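Local coordinates for extracellular solute-binding protein (Conexibacter woesei, PDB 4P98), which probably captures a small solute outside the cell membrane, as a lipoprotein of the BMP family, and delivers it to an ABC transporter, at residues Phe184-Leu198 with Asp209-Val223. Numbering follows the deposited sequence.
Sequences FYDLQKEQEAARGLL and DDGRGLGQAAVAGDV
Glu190 of helix 187-198 reaches the N-terminal turn of helix 212-221, where two neighbouring helices of a Rossmann-like alpha/beta domain pack at 39°. Its CG stands anti to the backbone N (chi1 -170°), and the extended chain carries the carboxylate to the backbone N-H groups there. OE1 accepts from Gly211 N at 2.9 Å, on its syn side. OE2 accepts from Leu214 N at 2.9 Å, on its anti side, and weakly from Gly213 N. This buried charge is probably also eased by the helix dipole. A water joins Glu190 OE1 to Asp209 N. With an alanine here the carboxylate is gone, and the N-H groups of Gly211 and Leu214 would probably lose their side-chain acceptor.

The helices lie on the same face of the five-stranded parallel sheet, with Glu190 and Leu214 both touching Val148 of strand 144-149. Gly213 lets the backbones close to 4.1 Å, CA to CA, from Gln191; a CB would clash with Leu187 O. Further along, Ala194 CB meets Ala217 CB at 3.8 Å, and Leu198 CD1 meets Val223 CG1 at 3.7 Å.

Before the helices, Tyr185 N donates to Asp209 OD2 at 2.8 Å. Asp210 OD1 accepts from Arg212 N, an Asx turn, while Arg212 NE and NH2 grip the same carboxylate side-on. Tyr185 CE1 lies 3.1 Å from Asp210 OD2, and its OH sits over one face of the Arg212 guanidinium.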
# COMPACT_ATOMS: atom_id res chain seq x y z
N PHE A 184 7.16 -14.70 3.41
CA PHE A 184 6.80 -13.69 2.40
C PHE A 184 6.85 -14.32 1.00
O PHE A 184 7.78 -15.05 0.70
CB PHE A 184 7.77 -12.52 2.42
CG PHE A 184 7.65 -11.64 3.63
CD1 PHE A 184 6.47 -10.99 3.93
CD2 PHE A 184 8.76 -11.40 4.44
CE1 PHE A 184 6.37 -10.15 5.02
CE2 PHE A 184 8.67 -10.57 5.54
CZ PHE A 184 7.47 -9.94 5.83
N TYR A 185 5.85 -14.04 0.18
CA TYR A 185 5.90 -14.33 -1.26
C TYR A 185 6.06 -15.84 -1.55
O TYR A 185 6.68 -16.20 -2.54
CB TYR A 185 7.04 -13.52 -1.91
CG TYR A 185 6.96 -13.29 -3.42
CD1 TYR A 185 5.76 -12.95 -4.03
CD2 TYR A 185 8.11 -13.37 -4.22
CE1 TYR A 185 5.70 -12.73 -5.40
CE2 TYR A 185 8.04 -13.15 -5.59
CZ TYR A 185 6.83 -12.83 -6.17
OH TYR A 185 6.74 -12.60 -7.52
N ASP A 186 5.52 -16.70 -0.69
CA ASP A 186 5.50 -18.14 -0.96
C ASP A 186 4.15 -18.46 -1.57
O ASP A 186 3.20 -18.79 -0.87
CB ASP A 186 5.72 -18.99 0.29
CG ASP A 186 5.95 -20.46 -0.03
OD1 ASP A 186 5.32 -21.01 -0.96
OD2 ASP A 186 6.76 -21.08 0.67
N LEU A 187 4.07 -18.33 -2.88
CA LEU A 187 2.80 -18.38 -3.58
C LEU A 187 2.17 -19.77 -3.49
O LEU A 187 0.96 -19.91 -3.45
CB LEU A 187 2.97 -17.93 -5.02
CG LEU A 187 3.54 -16.53 -5.22
CD1 LEU A 187 3.61 -16.21 -6.70
CD2 LEU A 187 2.71 -15.46 -4.53
N GLN A 188 3.01 -20.80 -3.42
CA GLN A 188 2.53 -22.17 -3.36
C GLN A 188 1.85 -22.46 -2.02
O GLN A 188 0.75 -23.02 -1.99
CB GLN A 188 3.69 -23.13 -3.66
CG GLN A 188 4.17 -22.92 -5.10
CD GLN A 188 5.50 -23.58 -5.45
OE1 GLN A 188 6.23 -24.05 -4.58
NE2 GLN A 188 5.82 -23.58 -6.73
N LYS A 189 2.46 -22.03 -0.92
CA LYS A 189 1.82 -22.16 0.40
C LYS A 189 0.59 -21.25 0.50
O LYS A 189 -0.41 -21.63 1.11
CB LYS A 189 2.79 -21.83 1.53
CG LYS A 189 3.81 -22.91 1.80
CD LYS A 189 4.68 -22.56 3.01
CE LYS A 189 5.86 -23.52 3.15
NZ LYS A 189 6.94 -22.94 4.01
N GLU A 190 0.66 -20.08 -0.12
CA GLU A 190 -0.48 -19.16 -0.15
C GLU A 190 -1.67 -19.79 -0.85
O GLU A 190 -2.79 -19.76 -0.34
CB GLU A 190 -0.11 -17.87 -0.87
CG GLU A 190 -1.16 -16.78 -0.71
CD GLU A 190 -0.83 -15.60 -1.58
OE1 GLU A 190 -0.26 -14.63 -1.05
OE2 GLU A 190 -1.08 -15.69 -2.80
N GLN A 191 -1.42 -20.37 -2.02
CA GLN A 191 -2.46 -21.12 -2.73
C GLN A 191 -3.10 -22.24 -1.87
O GLN A 191 -4.33 -22.32 -1.79
CB GLN A 191 -1.95 -21.65 -4.06
CG GLN A 191 -3.05 -22.36 -4.86
CD GLN A 191 -2.72 -22.54 -6.32
OE1 GLN A 191 -1.68 -22.11 -6.80
NE2 GLN A 191 -3.64 -23.16 -7.04
N GLU A 192 -2.27 -23.06 -1.24
CA GLU A 192 -2.73 -24.14 -0.37
C GLU A 192 -3.59 -23.63 0.79
O GLU A 192 -4.63 -24.20 1.12
CB GLU A 192 -1.53 -24.93 0.17
CG GLU A 192 -0.79 -25.71 -0.91
CD GLU A 192 0.62 -26.15 -0.52
OE1 GLU A 192 1.10 -25.85 0.61
OE2 GLU A 192 1.27 -26.80 -1.37
N ALA A 193 -3.14 -22.54 1.42
CA ALA A 193 -3.86 -21.94 2.54
C ALA A 193 -5.22 -21.42 2.06
O ALA A 193 -6.22 -21.67 2.70
CB ALA A 193 -3.05 -20.81 3.18
N ALA A 194 -5.25 -20.75 0.92
CA ALA A 194 -6.50 -20.22 0.37
C ALA A 194 -7.50 -21.33 0.01
O ALA A 194 -8.70 -21.22 0.28
CB ALA A 194 -6.22 -19.33 -0.83
N ARG A 195 -7.00 -22.41 -0.60
CA ARG A 195 -7.83 -23.59 -0.91
C ARG A 195 -8.44 -24.19 0.38
O ARG A 195 -9.61 -24.58 0.39
CB ARG A 195 -7.00 -24.64 -1.68
CG ARG A 195 -7.78 -25.84 -2.20
CD ARG A 195 -6.91 -26.68 -3.14
NE ARG A 195 -5.69 -27.22 -2.52
CZ ARG A 195 -4.42 -26.89 -2.82
NH1 ARG A 195 -3.44 -27.49 -2.16
NH2 ARG A 195 -4.10 -25.99 -3.76
N GLY A 196 -7.67 -24.24 1.45
CA GLY A 196 -8.16 -24.74 2.72
C GLY A 196 -9.34 -23.93 3.26
O GLY A 196 -10.34 -24.49 3.72
N LEU A 197 -9.23 -22.60 3.18
CA LEU A 197 -10.32 -21.71 3.60
C LEU A 197 -11.54 -21.85 2.68
O LEU A 197 -12.68 -21.85 3.13
CB LEU A 197 -9.85 -20.26 3.63
CG LEU A 197 -8.73 -19.99 4.64
CD1 LEU A 197 -8.18 -18.59 4.46
CD2 LEU A 197 -9.22 -20.18 6.05
N LEU A 198 -11.28 -21.99 1.38
CA LEU A 198 -12.33 -22.22 0.39
C LEU A 198 -13.10 -23.52 0.67
O LEU A 198 -14.33 -23.53 0.71
CB LEU A 198 -11.68 -22.27 -0.99
CG LEU A 198 -12.54 -22.29 -2.23
CD1 LEU A 198 -13.39 -21.02 -2.28
CD2 LEU A 198 -11.60 -22.37 -3.44
N ASP A 209 -0.61 -10.66 1.71
CA ASP A 209 0.71 -10.74 1.13
C ASP A 209 0.56 -10.58 -0.40
O ASP A 209 -0.25 -9.77 -0.84
CB ASP A 209 1.42 -12.04 1.54
CG ASP A 209 2.92 -11.98 1.30
OD1 ASP A 209 3.60 -11.18 1.95
OD2 ASP A 209 3.42 -12.73 0.44
N ASP A 210 1.29 -11.33 -1.21
CA ASP A 210 1.27 -11.11 -2.65
C ASP A 210 -0.12 -11.33 -3.25
O ASP A 210 -0.64 -10.48 -3.98
CB ASP A 210 2.30 -12.00 -3.35
CG ASP A 210 2.31 -11.78 -4.85
OD1 ASP A 210 1.50 -12.41 -5.54
OD2 ASP A 210 3.11 -10.96 -5.35
N GLY A 211 -0.72 -12.47 -2.93
CA GLY A 211 -2.05 -12.80 -3.40
C GLY A 211 -2.16 -13.66 -4.66
O GLY A 211 -3.21 -14.21 -4.92
N ARG A 212 -1.10 -13.77 -5.47
CA ARG A 212 -1.21 -14.53 -6.74
C ARG A 212 -1.61 -16.01 -6.55
O ARG A 212 -2.31 -16.57 -7.39
CB ARG A 212 0.05 -14.43 -7.57
CG ARG A 212 0.03 -13.21 -8.47
CD ARG A 212 1.37 -13.00 -9.15
NE ARG A 212 2.25 -12.22 -8.30
CZ ARG A 212 3.33 -11.57 -8.72
NH1 ARG A 212 3.71 -11.62 -9.98
NH2 ARG A 212 4.03 -10.85 -7.85
N GLY A 213 -1.16 -16.61 -5.46
CA GLY A 213 -1.49 -18.00 -5.15
C GLY A 213 -2.92 -18.12 -4.69
O GLY A 213 -3.67 -18.98 -5.14
N LEU A 214 -3.31 -17.23 -3.79
CA LEU A 214 -4.69 -17.13 -3.35
C LEU A 214 -5.63 -16.93 -4.54
O LEU A 214 -6.72 -17.51 -4.59
CB LEU A 214 -4.80 -15.98 -2.34
CG LEU A 214 -6.18 -15.58 -1.84
CD1 LEU A 214 -6.10 -15.19 -0.36
CD2 LEU A 214 -6.74 -14.46 -2.70
N GLY A 215 -5.19 -16.11 -5.49
CA GLY A 215 -5.94 -15.80 -6.69
C GLY A 215 -6.20 -17.03 -7.55
O GLY A 215 -7.31 -17.19 -8.09
N GLN A 216 -5.20 -17.89 -7.67
CA GLN A 216 -5.36 -19.17 -8.36
C GLN A 216 -6.43 -20.03 -7.70
O GLN A 216 -7.28 -20.62 -8.37
CB GLN A 216 -4.04 -19.95 -8.37
CG GLN A 216 -3.00 -19.34 -9.27
CD GLN A 216 -3.27 -19.62 -10.74
OE1 GLN A 216 -3.84 -20.67 -11.09
NE2 GLN A 216 -2.85 -18.71 -11.60
N ALA A 217 -6.37 -20.12 -6.37
CA ALA A 217 -7.34 -20.92 -5.63
C ALA A 217 -8.75 -20.38 -5.82
O ALA A 217 -9.72 -21.14 -5.94
CB ALA A 217 -6.97 -20.95 -4.15
N ALA A 218 -8.86 -19.05 -5.81
CA ALA A 218 -10.13 -18.37 -6.02
C ALA A 218 -10.73 -18.68 -7.39
O ALA A 218 -11.92 -18.95 -7.51
CB ALA A 218 -9.95 -16.87 -5.85
N VAL A 219 -9.90 -18.62 -8.43
CA VAL A 219 -10.35 -18.94 -9.78
C VAL A 219 -10.88 -20.38 -9.84
O VAL A 219 -11.92 -20.64 -10.44
CB VAL A 219 -9.24 -18.71 -10.83
CG1 VAL A 219 -9.62 -19.31 -12.19
CG2 VAL A 219 -8.94 -17.22 -10.98
N ALA A 220 -10.17 -21.31 -9.21
CA ALA A 220 -10.59 -22.72 -9.21
C ALA A 220 -11.96 -22.91 -8.55
O ALA A 220 -12.77 -23.75 -8.97
CB ALA A 220 -9.53 -23.58 -8.52
N GLY A 221 -12.24 -22.10 -7.53
CA GLY A 221 -13.50 -22.18 -6.80
C GLY A 221 -14.55 -21.12 -7.13
O GLY A 221 -15.57 -21.05 -6.46
N ASP A 222 -14.31 -20.33 -8.16
CA ASP A 222 -15.24 -19.28 -8.60
C ASP A 222 -15.65 -18.32 -7.48
O ASP A 222 -16.83 -17.97 -7.37
CB ASP A 222 -16.51 -19.92 -9.21
CG ASP A 222 -16.20 -20.86 -10.36
OD1 ASP A 222 -15.49 -20.43 -11.29
OD2 ASP A 222 -16.68 -22.01 -10.33
N VAL A 223 -14.70 -17.88 -6.66
CA VAL A 223 -14.98 -16.87 -5.62
C VAL A 223 -14.22 -15.59 -5.92
O VAL A 223 -13.20 -15.61 -6.60
CB VAL A 223 -14.67 -17.31 -4.18
CG1 VAL A 223 -15.56 -18.46 -3.75
CG2 VAL A 223 -13.20 -17.66 -4.00
O HOH W 1 -1.75 -13.15 0.75
O HOH W 2 2.38 -14.97 -0.46
O HOH W 3 -3.52 -23.15 -9.87